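Local atomic coordinates of heme-binding protein A / AI-2 binding protein A (Helicobacter pylori SS1, PDB entry 6OFQ), a protein that binds short peptides in the periplasm and probably delivers them to an ABC transporter for uptake across the inner membrane. Residues F175-G180 with A430-P435; R246-P249 with T253-L256; K386-I391 with V402-Y407; W428-D431 with N437-Y440. All coordinates share one frame; numbering follows the deposited sequence.

Contact 1. Residues F175-G180 with A430-P435; sequences FLANLG and ADIADP
Ile432 points its side chain at helix 175-178 and meets Ala177 with both of its branches. The CD1 tip lies 3.8 Å from Ala177 CB. The shorter branch, CG2, lies 3.9 Å from Ala177 CB and 3.6 Å from the backbone oxygen, Ala177 O. The single methyl of Ala177 thus faces the fork of the isoleucine. The torsions explain this reach. CG1 of Ile432 sits between the backbone N and the carbonyl carbon (chi1 70°), and CD1 extends straight on from it (chi2 172°). Asn178 approaches differently. Its CB points away from the loop, but the amide turns back, and OD1 comes within 3.8 Å of Ile432 CD1. No hydrogen bond crosses the contact. Ala177 O also accepts a backbone bond from Gly180 N at 2.9 Å.

In this type II periplasmic binding protein the contact joins a helix packed on one sheet to the loop that leaves another. Helix 175-178 rests on an antiparallel sheet, with Leu176 on Ile75, Trp83 and Phe94. Residues 430-435 form the loop that follows strand 423-429 of a mixed sheet. Ile432 also touches Phe68 of the antiparallel sheet. Further along the loop, Asp434 bonds through OD1 to the backbone N of Asp436 and through OD2 forms a salt bridge with Arg480.

Contact 2. Residues R246-P249 with T253-L256; sequences RTIP and TRAL
Arg254 reaches back from its helix to grip the backbone oxygen of Ile248 with two nitrogens. The contact closes the short connection between strand 242-247, part of a five-stranded mixed sheet, and helix 251-259. Both bonds end on one atom. Arg254 NE lies 3.0 Å and Arg254 NH2 2.8 Å from Ile248 O. The NH2 bond is the straighter of the two, with an N-H...O angle of 156° against 145° for NE. The oxygen lies almost in the guanidinium plane, and both donors lie in the carbonyl plane, so the two groups meet edge-on. Pro249 O is also near the edge, 3.1 Å from Arg254 NH2, but the angle there is too poor for a hydrogen bond.

Apolar atoms fill in beside this grip. Ile248 CG2 packs 3.9 Å from Arg254 CB and 3.8 Å from Thr253 CG2. The arginine chain runs extended at first, then bends at chi3 (-45°), which turns the guanidinium toward the strand end.

The next shell fixes the partners. Arg254 NH1 bonds to Thr267 O, so the buried guanidinium ties the helix to a second loop as well. Asn250 OD1 accepts from Thr253 N near the start of the helix. At the strand end Arg246 forms a salt bridge with Glu262, and CD1 of Ile248, just beyond the strand, sits 3.8 Å above the plane of the Arg246 guanidinium, over its centre.

Contact 3. Residues K386-I391 with V402-Y407; sequences KGAVFI and VKIEVY
Ile404 buries the most surface here, and it does so against Ala388. Its side chain meets the alanine methyl with three carbons. Ala388 CB lies 3.8 Å from Ile404 CD1, 3.9 Å from Ile404 CG2 and 4.0 Å from Ile404 CG1. CG2 lies opposite the backbone N, while CG1 is beside it (chi1 -60°), and this sets both branches against the methyl. CD1 also reaches the helix backbone, 3.7 Å from Ala388 O. The same methyl passes 4.1 Å from Val389 CG2, a branch of a residue whose CB points away from the strand.

These residues belong to a beta-alpha-beta crossover. Strand 373-380, helix 386-396 and strand 400-407 follow one another, and the two strands pair in parallel. The side chains of Ala388 and Ile404 meet between the helix and the sheet. Ile404 also touches Ile377 of the neighbouring strand, and Ala388 touches Phe425 of strand 423-429. Val402, two residues before Ile404, points the same way without touching the helix closely.

The alternate residues of the strand form a polar row of their own. Lys403 NZ makes a salt bridge with Glu405 OE2 at 2.9 Å. Tyr407 OH donates to Glu405 OE1 at 2.6 Å, from above the carboxylate plane.

Contact 4. Residues W428-D431 with N437-Y440; sequences WMAD and NFLY
The loop from strand 423-429 into helix 436-443 is tied together by the amide of Asn437, which bonds to Trp428 and Asp431. Asn437 OD1 accepts two hydrogen bonds, from Trp428 NE1 at 3.1 Å and from the backbone N of Asp431 at 2.9 Å. The two donors approach from opposite faces of the amide plane. The other end of the amide donates. Asn437 ND2 lies 2.9 Å from Asp431 OD2, in a nearly straight bond (172°) to the anti lone pair. Asp431 OD2 has a second partner in Tyr143, which lies far back in the sequence. Three bonds therefore fix the rotation of the buried amide.

The strand belongs to the seven-stranded mixed sheet of this periplasmic binding protein, and helix 436-443 starts directly after the loop 430-435. Next to the amide, Trp428 and Phe438 form a T-shaped stack. The indole edge points at the phenylalanine face with planes 71° apart. Trp428 CD1 stands over the ring centre, 3.4 Å from Phe438 CE2. Ala430 CB meets the same ring at its edge, 3.6 Å from Phe438 CE1.

Contacts 1 and 4 are buried near the centre of the molecule, with centres about 9 Å apart. They share Ala430 and Asp431 and touch directly where Ile432 packs on Asn437. Contact 4 holds the strand-to-helix loop by polar bonds and an aromatic pair. Contact 1 uses the same loop to meet a distant helix by van der Waals packing, with no hydrogen bond across it. Contacts 2 and 3 are partly buried and lie farther out. Each joins a helix to a nearby stretch of chain, a strand in contact 3 and the loop just past a strand in contact 2. Contact 2 works mainly through an arginine on a carbonyl, contact 3 through aliphatic side chains. Contacts 3 and 4 reach the same mixed sheet.

Contact 1. Residues F175-G180 with A430-P435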
loop_
_atom_site.group_PDB
_atom_site.type_symbol
_atom_site.label_atom_id
_atom_site.label_comp_id
_atom_site.label_asym_id
_atom_site.label_seq_id
_atom_site.Cartn_x
_atom_site.Cartn_y
_atom_site.Cartn_z
ATOM N N PHE A 175 9.828 9.158 10.527
ATOM C CA PHE A 175 8.591 9.698 11.125
ATOM C C PHE A 175 7.939 10.767 10.275
ATOM O O PHE A 175 6.713 10.736 10.104
ATOM C CB PHE A 175 8.879 10.216 12.555
ATOM C CG PHE A 175 7.636 10.523 13.383
ATOM C CD1 PHE A 175 6.779 9.522 13.783
ATOM C CD2 PHE A 175 7.263 11.859 13.595
ATOM C CE1 PHE A 175 5.655 9.864 14.522
ATOM C CE2 PHE A 175 6.127 12.202 14.310
ATOM C CZ PHE A 175 5.320 11.190 14.735
ATOM N N LEU A 176 8.679 11.745 9.746
ATOM C CA LEU A 176 8.066 12.793 8.969
ATOM C C LEU A 176 7.356 12.207 7.763
ATOM O O LEU A 176 6.189 12.569 7.512
ATOM C CB LEU A 176 9.077 13.846 8.546
ATOM C CG LEU A 176 8.499 15.061 7.840
ATOM C CD1 LEU A 176 7.626 15.912 8.711
ATOM C CD2 LEU A 176 9.644 15.861 7.234
ATOM N N ALA A 177 7.991 11.286 7.032
ATOM C CA ALA A 177 7.362 10.685 5.860
ATOM C C ALA A 177 6.157 9.818 6.250
ATOM O O ALA A 177 5.106 9.829 5.584
ATOM C CB ALA A 177 8.377 9.798 5.153
ATOM N N ASN A 178 6.224 9.203 7.421
ATOM C CA ASN A 178 5.131 8.400 7.946
ATOM C C ASN A 178 3.838 9.229 8.042
ATOM O O ASN A 178 2.684 8.767 7.836
ATOM C CB ASN A 178 5.371 7.768 9.301
ATOM C CG ASN A 178 6.407 6.688 9.270
ATOM O OD1 ASN A 178 6.753 6.120 8.229
ATOM N ND2 ASN A 178 6.868 6.410 10.475
ATOM N N LEU A 179 4.010 10.480 8.467
ATOM C CA LEU A 179 2.879 11.388 8.675
ATOM C C LEU A 179 2.192 11.711 7.382
ATOM O O LEU A 179 1.105 12.307 7.411
ATOM C CB LEU A 179 3.315 12.710 9.368
ATOM C CG LEU A 179 3.958 12.461 10.720
ATOM C CD1 LEU A 179 4.350 13.857 11.248
ATOM C CD2 LEU A 179 3.004 11.778 11.633
ATOM N N GLY A 180 2.726 11.375 6.205
ATOM C CA GLY A 180 2.075 11.477 4.902
ATOM C C GLY A 180 1.324 10.243 4.528
ATOM O O GLY A 180 0.692 10.267 3.466
ATOM N N ALA A 430 5.267 0.827 -2.364
ATOM C CA ALA A 430 5.806 1.803 -1.419
ATOM C C ALA A 430 4.797 2.857 -1.060
ATOM O O ALA A 430 4.220 3.498 -1.935
ATOM C CB ALA A 430 7.056 2.464 -1.959
ATOM N N ASP A 431 4.699 3.129 0.244
ATOM C CA ASP A 431 4.007 4.309 0.728
ATOM C C ASP A 431 4.889 5.544 0.756
ATOM O O ASP A 431 4.393 6.659 0.673
ATOM C CB ASP A 431 3.401 4.087 2.133
ATOM C CG ASP A 431 2.537 2.832 2.158
ATOM O OD1 ASP A 431 1.551 2.773 1.350
ATOM O OD2 ASP A 431 2.871 1.914 2.955
ATOM N N ILE A 432 6.181 5.344 1.022
ATOM C CA ILE A 432 7.245 6.350 1.167
ATOM C C ILE A 432 8.472 5.726 0.508
ATOM O O ILE A 432 8.595 4.511 0.482
ATOM C CB ILE A 432 7.442 6.722 2.644
ATOM C CG1 ILE A 432 8.072 5.597 3.445
ATOM C CG2 ILE A 432 6.142 7.280 3.206
ATOM C CD1 ILE A 432 8.455 5.991 4.859
ATOM N N ALA A 433 9.385 6.592 0.071
ATOM C CA ALA A 433 10.620 6.070 -0.528
ATOM C C ALA A 433 11.686 5.870 0.550
ATOM O O ALA A 433 12.623 6.656 0.698
ATOM C CB ALA A 433 11.107 7.003 -1.665
ATOM N N ASP A 434 11.565 4.784 1.332
ATOM C CA ASP A 434 12.415 4.585 2.492
ATOM C C ASP A 434 12.363 3.085 2.706
ATOM O O ASP A 434 11.294 2.483 2.851
ATOM C CB ASP A 434 11.887 5.329 3.714
ATOM C CG ASP A 434 12.899 5.365 4.845
ATOM O OD1 ASP A 434 13.190 4.284 5.363
ATOM O OD2 ASP A 434 13.333 6.499 5.193
ATOM N N PRO A 435 13.513 2.427 2.833
ATOM C CA PRO A 435 13.509 0.981 3.139
ATOM C C PRO A 435 12.698 0.569 4.344
ATOM O O PRO A 435 12.214 -0.583 4.384
ATOM C CB PRO A 435 15.006 0.627 3.265
ATOM C CG PRO A 435 15.697 1.675 2.429
ATOM C CD PRO A 435 14.914 2.912 2.691
#

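Contact 2. Residues R246-P249 with T253-L256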
loop_
_atom_site.group_PDB
_atom_site.type_symbol
_atom_site.label_atom_id
_atom_site.label_comp_id
_atom_site.label_asym_id
_atom_site.label_seq_id
_atom_site.Cartn_x
_atom_site.Cartn_y
_atom_site.Cartn_z
ATOM N N ARG A 246 -14.791 2.642 -10.879
ATOM C CA ARG A 246 -15.502 1.410 -11.146
ATOM C C ARG A 246 -14.666 0.197 -10.794
ATOM O O ARG A 246 -13.447 0.130 -10.984
ATOM C CB ARG A 246 -15.853 1.336 -12.630
ATOM C CG ARG A 246 -16.900 2.374 -13.043
ATOM C CD ARG A 246 -17.568 2.181 -14.409
ATOM N NE ARG A 246 -18.158 0.854 -14.469
ATOM C CZ ARG A 246 -18.464 0.202 -15.595
ATOM N NH1 ARG A 246 -18.304 0.790 -16.752
ATOM N NH2 ARG A 246 -18.923 -1.060 -15.526
ATOM N N THR A 247 -15.368 -0.819 -10.307
ATOM C CA THR A 247 -14.826 -2.161 -10.140
ATOM C C THR A 247 -15.263 -3.075 -11.263
ATOM O O THR A 247 -16.451 -3.310 -11.393
ATOM C CB THR A 247 -15.187 -2.757 -8.777
ATOM O OG1 THR A 247 -14.695 -1.923 -7.693
ATOM C CG2 THR A 247 -14.587 -4.145 -8.588
ATOM N N ILE A 248 -14.323 -3.520 -12.087
ATOM C CA ILE A 248 -14.572 -4.450 -13.221
ATOM C C ILE A 248 -13.538 -5.529 -13.008
ATOM O O ILE A 248 -12.359 -5.390 -13.317
ATOM C CB ILE A 248 -14.304 -3.751 -14.571
ATOM C CG1 ILE A 248 -15.253 -2.575 -14.715
ATOM C CG2 ILE A 248 -14.473 -4.736 -15.738
ATOM C CD1 ILE A 248 -15.105 -1.769 -15.974
ATOM N N PRO A 249 -13.974 -6.669 -12.453
ATOM C CA PRO A 249 -13.005 -7.630 -11.954
ATOM C C PRO A 249 -12.182 -8.354 -12.983
ATOM O O PRO A 249 -10.989 -8.621 -12.768
ATOM C CB PRO A 249 -13.834 -8.629 -11.110
ATOM C CG PRO A 249 -15.077 -7.891 -10.802
ATOM C CD PRO A 249 -15.294 -6.852 -11.860
ATOM N N THR A 253 -12.147 -7.735 -19.645
ATOM C CA THR A 253 -13.362 -6.930 -19.704
ATOM C C THR A 253 -13.049 -5.453 -19.451
ATOM O O THR A 253 -13.563 -4.529 -20.093
ATOM C CB THR A 253 -14.374 -7.422 -18.696
ATOM O OG1 THR A 253 -14.632 -8.824 -18.937
ATOM C CG2 THR A 253 -15.699 -6.671 -18.738
ATOM N N ARG A 254 -12.105 -5.225 -18.518
ATOM C CA ARG A 254 -11.698 -3.853 -18.195
ATOM C C ARG A 254 -10.998 -3.196 -19.385
ATOM O O ARG A 254 -11.305 -2.059 -19.727
ATOM C CB ARG A 254 -10.822 -3.898 -16.911
ATOM C CG ARG A 254 -10.660 -2.577 -16.151
ATOM C CD ARG A 254 -9.664 -2.665 -14.983
ATOM N NE ARG A 254 -9.901 -3.878 -14.217
ATOM C CZ ARG A 254 -9.047 -4.847 -13.963
ATOM N NH1 ARG A 254 -7.754 -4.750 -14.169
ATOM N NH2 ARG A 254 -9.595 -5.971 -13.579
ATOM N N ALA A 255 -10.057 -3.890 -20.035
ATOM C CA ALA A 255 -9.457 -3.380 -21.241
ATOM C C ALA A 255 -10.425 -3.182 -22.387
ATOM O O ALA A 255 -10.324 -2.194 -23.116
ATOM C CB ALA A 255 -8.287 -4.258 -21.631
ATOM N N LEU A 256 -11.398 -4.085 -22.510
ATOM C CA LEU A 256 -12.418 -3.847 -23.519
ATOM C C LEU A 256 -13.227 -2.588 -23.263
ATOM O O LEU A 256 -13.522 -1.791 -24.177
ATOM C CB LEU A 256 -13.356 -5.050 -23.647
ATOM C CG LEU A 256 -14.475 -4.908 -24.693
ATOM C CD1 LEU A 256 -13.943 -4.638 -26.088
ATOM C CD2 LEU A 256 -15.299 -6.206 -24.552
#

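Contact 3. Residues K386-I391 with V402-Y407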
loop_
_atom_site.group_PDB
_atom_site.type_symbol
_atom_site.label_atom_id
_atom_site.label_comp_id
_atom_site.label_asym_id
_atom_site.label_seq_id
_atom_site.Cartn_x
_atom_site.Cartn_y
_atom_site.Cartn_z
ATOM N N LYS A 386 -2.730 -18.028 -14.090
ATOM C CA LYS A 386 -1.468 -18.616 -14.512
ATOM C C LYS A 386 -0.427 -18.651 -13.414
ATOM O O LYS A 386 0.428 -19.538 -13.380
ATOM C CB LYS A 386 -0.887 -17.951 -15.777
ATOM C CG LYS A 386 -1.587 -18.369 -17.061
ATOM C CD LYS A 386 -0.867 -17.956 -18.345
ATOM C CE LYS A 386 -0.740 -16.441 -18.457
ATOM N NZ LYS A 386 -1.367 -15.868 -19.680
ATOM N N GLY A 387 -0.466 -17.682 -12.504
ATOM C CA GLY A 387 0.588 -17.564 -11.530
ATOM C C GLY A 387 0.582 -18.716 -10.549
ATOM O O GLY A 387 1.631 -19.323 -10.371
ATOM N N ALA A 388 -0.547 -19.014 -9.940
ATOM C CA ALA A 388 -0.668 -20.130 -9.022
ATOM C C ALA A 388 -0.388 -21.432 -9.758
ATOM O O ALA A 388 0.223 -22.302 -9.183
ATOM C CB ALA A 388 -1.977 -20.144 -8.287
ATOM N N VAL A 389 -0.875 -21.550 -10.984
ATOM C CA VAL A 389 -0.616 -22.769 -11.767
ATOM C C VAL A 389 0.873 -22.978 -12.035
ATOM O O VAL A 389 1.389 -24.077 -11.911
ATOM C CB VAL A 389 -1.440 -22.694 -13.058
ATOM C CG1 VAL A 389 -0.993 -23.731 -14.091
ATOM C CG2 VAL A 389 -2.910 -22.831 -12.762
ATOM N N PHE A 390 1.587 -21.894 -12.290
ATOM C CA PHE A 390 3.043 -21.905 -12.469
ATOM C C PHE A 390 3.730 -22.400 -11.214
ATOM O O PHE A 390 4.632 -23.235 -11.307
ATOM C CB PHE A 390 3.521 -20.507 -12.906
ATOM C CG PHE A 390 4.978 -20.415 -13.305
ATOM C CD1 PHE A 390 5.988 -20.502 -12.356
ATOM C CD2 PHE A 390 5.349 -20.327 -14.643
ATOM C CE1 PHE A 390 7.323 -20.455 -12.722
ATOM C CE2 PHE A 390 6.688 -20.233 -15.020
ATOM C CZ PHE A 390 7.675 -20.311 -14.055
ATOM N N ILE A 391 3.363 -21.860 -10.053
ATOM C CA ILE A 391 4.029 -22.243 -8.817
ATOM C C ILE A 391 3.724 -23.733 -8.563
ATOM O O ILE A 391 4.585 -24.521 -8.131
ATOM C CB ILE A 391 3.648 -21.362 -7.610
ATOM C CG1 ILE A 391 4.015 -19.889 -7.850
ATOM C CG2 ILE A 391 4.250 -21.867 -6.326
ATOM C CD1 ILE A 391 5.458 -19.574 -8.122
ATOM N N VAL A 402 0.924 -28.973 -4.531
ATOM C CA VAL A 402 0.262 -27.726 -4.158
ATOM C C VAL A 402 -1.209 -27.650 -4.559
ATOM O O VAL A 402 -1.535 -27.762 -5.737
ATOM C CB VAL A 402 0.970 -26.512 -4.784
ATOM C CG1 VAL A 402 0.276 -25.211 -4.380
ATOM C CG2 VAL A 402 2.465 -26.486 -4.492
ATOM N N LYS A 403 -2.071 -27.492 -3.573
ATOM C CA LYS A 403 -3.472 -27.237 -3.847
ATOM C C LYS A 403 -3.657 -25.730 -3.950
ATOM O O LYS A 403 -3.134 -24.994 -3.090
ATOM C CB LYS A 403 -4.341 -27.805 -2.739
ATOM C CG LYS A 403 -5.842 -27.508 -2.807
ATOM C CD LYS A 403 -6.477 -27.734 -1.427
ATOM C CE LYS A 403 -7.965 -28.055 -1.445
ATOM N NZ LYS A 403 -8.820 -26.894 -1.070
ATOM N N ILE A 404 -4.458 -25.267 -4.920
ATOM C CA ILE A 404 -4.727 -23.850 -5.151
ATOM C C ILE A 404 -6.070 -23.468 -4.573
ATOM O O ILE A 404 -7.092 -24.082 -4.896
ATOM C CB ILE A 404 -4.679 -23.470 -6.628
ATOM C CG1 ILE A 404 -3.297 -23.760 -7.213
ATOM C CG2 ILE A 404 -5.064 -22.019 -6.856
ATOM C CD1 ILE A 404 -3.238 -23.652 -8.715
ATOM N N GLU A 405 -6.099 -22.525 -3.638
ATOM C CA GLU A 405 -7.349 -21.956 -3.112
ATOM C C GLU A 405 -7.455 -20.487 -3.538
ATOM O O GLU A 405 -6.489 -19.714 -3.445
ATOM C CB GLU A 405 -7.410 -22.053 -1.597
ATOM C CG GLU A 405 -7.554 -23.508 -1.138
ATOM C CD GLU A 405 -7.631 -23.684 0.350
ATOM O OE1 GLU A 405 -7.714 -22.680 1.087
ATOM O OE2 GLU A 405 -7.785 -24.875 0.737
ATOM N N VAL A 406 -8.620 -20.091 -4.040
ATOM C CA VAL A 406 -8.817 -18.763 -4.633
ATOM C C VAL A 406 -9.800 -18.019 -3.745
ATOM O O VAL A 406 -10.869 -18.530 -3.437
ATOM C CB VAL A 406 -9.375 -18.883 -6.075
ATOM C CG1 VAL A 406 -9.433 -17.516 -6.720
ATOM C CG2 VAL A 406 -8.532 -19.818 -6.907
ATOM N N TYR A 407 -9.491 -16.753 -3.422
ATOM C CA TYR A 407 -10.354 -15.930 -2.591
ATOM C C TYR A 407 -10.526 -14.559 -3.241
ATOM O O TYR A 407 -9.595 -14.044 -3.871
ATOM C CB TYR A 407 -9.713 -15.689 -1.216
ATOM C CG TYR A 407 -9.572 -16.969 -0.434
ATOM C CD1 TYR A 407 -10.679 -17.535 0.165
ATOM C CD2 TYR A 407 -8.400 -17.726 -0.479
ATOM C CE1 TYR A 407 -10.601 -18.739 0.818
ATOM C CE2 TYR A 407 -8.308 -18.939 0.172
ATOM C CZ TYR A 407 -9.398 -19.416 0.842
ATOM O OH TYR A 407 -9.346 -20.680 1.441
#

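Contact 4. Residues W428-D431 with N437-Y440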
loop_
_atom_site.group_PDB
_atom_site.type_symbol
_atom_site.label_atom_id
_atom_site.label_comp_id
_atom_site.label_asym_id
_atom_site.label_seq_id
_atom_site.Cartn_x
_atom_site.Cartn_y
_atom_site.Cartn_z
ATOM N N TRP A 428 3.392 -5.381 -2.464
ATOM C CA TRP A 428 3.457 -4.092 -1.782
ATOM C C TRP A 428 3.860 -2.984 -2.734
ATOM O O TRP A 428 4.776 -3.144 -3.583
ATOM C CB TRP A 428 4.505 -4.108 -0.684
ATOM C CG TRP A 428 4.488 -2.981 0.297
ATOM C CD1 TRP A 428 5.423 -1.980 0.429
ATOM C CD2 TRP A 428 3.583 -2.831 1.375
ATOM N NE1 TRP A 428 5.147 -1.224 1.531
ATOM C CE2 TRP A 428 4.010 -1.726 2.128
ATOM C CE3 TRP A 428 2.418 -3.516 1.766
ATOM C CZ2 TRP A 428 3.314 -1.276 3.229
ATOM C CZ3 TRP A 428 1.766 -3.081 2.879
ATOM C CH2 TRP A 428 2.231 -1.998 3.618
ATOM N N MET A 429 3.171 -1.881 -2.644
ATOM C CA MET A 429 3.550 -0.615 -3.280
ATOM C C MET A 429 4.067 0.275 -2.165
ATOM O O MET A 429 3.413 0.475 -1.129
ATOM C CB MET A 429 2.276 0.009 -3.841
ATOM C CG MET A 429 2.401 1.454 -4.270
ATOM S SD MET A 429 3.626 1.679 -5.589
ATOM C CE MET A 429 3.786 3.479 -5.614
ATOM N N ALA A 430 5.267 0.827 -2.364
ATOM C CA ALA A 430 5.806 1.803 -1.419
ATOM C C ALA A 430 4.797 2.857 -1.060
ATOM O O ALA A 430 4.220 3.498 -1.935
ATOM C CB ALA A 430 7.056 2.464 -1.959
ATOM N N ASP A 431 4.699 3.129 0.244
ATOM C CA ASP A 431 4.007 4.309 0.728
ATOM C C ASP A 431 4.889 5.544 0.756
ATOM O O ASP A 431 4.393 6.659 0.673
ATOM C CB ASP A 431 3.401 4.087 2.133
ATOM C CG ASP A 431 2.537 2.832 2.158
ATOM O OD1 ASP A 431 1.551 2.773 1.350
ATOM O OD2 ASP A 431 2.871 1.914 2.955
ATOM N N ASN A 437 9.790 1.223 5.175
ATOM C CA ASN A 437 8.372 0.991 4.790
ATOM C C ASN A 437 8.195 -0.438 4.243
ATOM O O ASN A 437 7.026 -0.880 4.148
ATOM C CB ASN A 437 7.939 2.070 3.798
ATOM C CG ASN A 437 6.511 1.893 3.268
ATOM O OD1 ASN A 437 6.344 1.629 2.060
ATOM N ND2 ASN A 437 5.508 2.027 4.090
ATOM N N PHE A 438 9.277 -1.077 3.777
ATOM C CA PHE A 438 9.212 -2.479 3.382
ATOM C C PHE A 438 9.782 -3.329 4.505
ATOM O O PHE A 438 9.121 -4.280 5.011
ATOM C CB PHE A 438 9.935 -2.818 2.057
ATOM C CG PHE A 438 9.309 -2.213 0.806
ATOM C CD1 PHE A 438 9.332 -0.829 0.537
ATOM C CD2 PHE A 438 8.830 -3.068 -0.185
ATOM C CE1 PHE A 438 8.811 -0.367 -0.678
ATOM C CE2 PHE A 438 8.296 -2.566 -1.372
ATOM C CZ PHE A 438 8.320 -1.220 -1.629
ATOM N N LEU A 439 11.049 -3.125 4.830
ATOM C CA LEU A 439 11.728 -4.010 5.738
ATOM C C LEU A 439 11.090 -4.024 7.127
ATOM O O LEU A 439 10.895 -5.107 7.693
ATOM C CB LEU A 439 13.192 -3.655 5.860
ATOM C CG LEU A 439 13.978 -3.677 4.536
ATOM C CD1 LEU A 439 15.388 -3.147 4.800
ATOM C CD2 LEU A 439 14.010 -5.089 3.967
ATOM N N TYR A 440 10.750 -2.896 7.712
ATOM C CA TYR A 440 10.205 -2.914 9.062
ATOM C C TYR A 440 8.724 -3.207 9.057
ATOM O O TYR A 440 8.205 -4.063 9.816
ATOM C CB TYR A 440 10.510 -1.613 9.816
ATOM C CG TYR A 440 10.356 -1.778 11.322
ATOM C CD1 TYR A 440 11.383 -2.387 12.012
ATOM C CD2 TYR A 440 9.221 -1.404 12.001
ATOM C CE1 TYR A 440 11.299 -2.613 13.375
ATOM C CE2 TYR A 440 9.147 -1.608 13.401
ATOM C CZ TYR A 440 10.208 -2.221 14.008
ATOM O OH TYR A 440 10.271 -2.477 15.412
#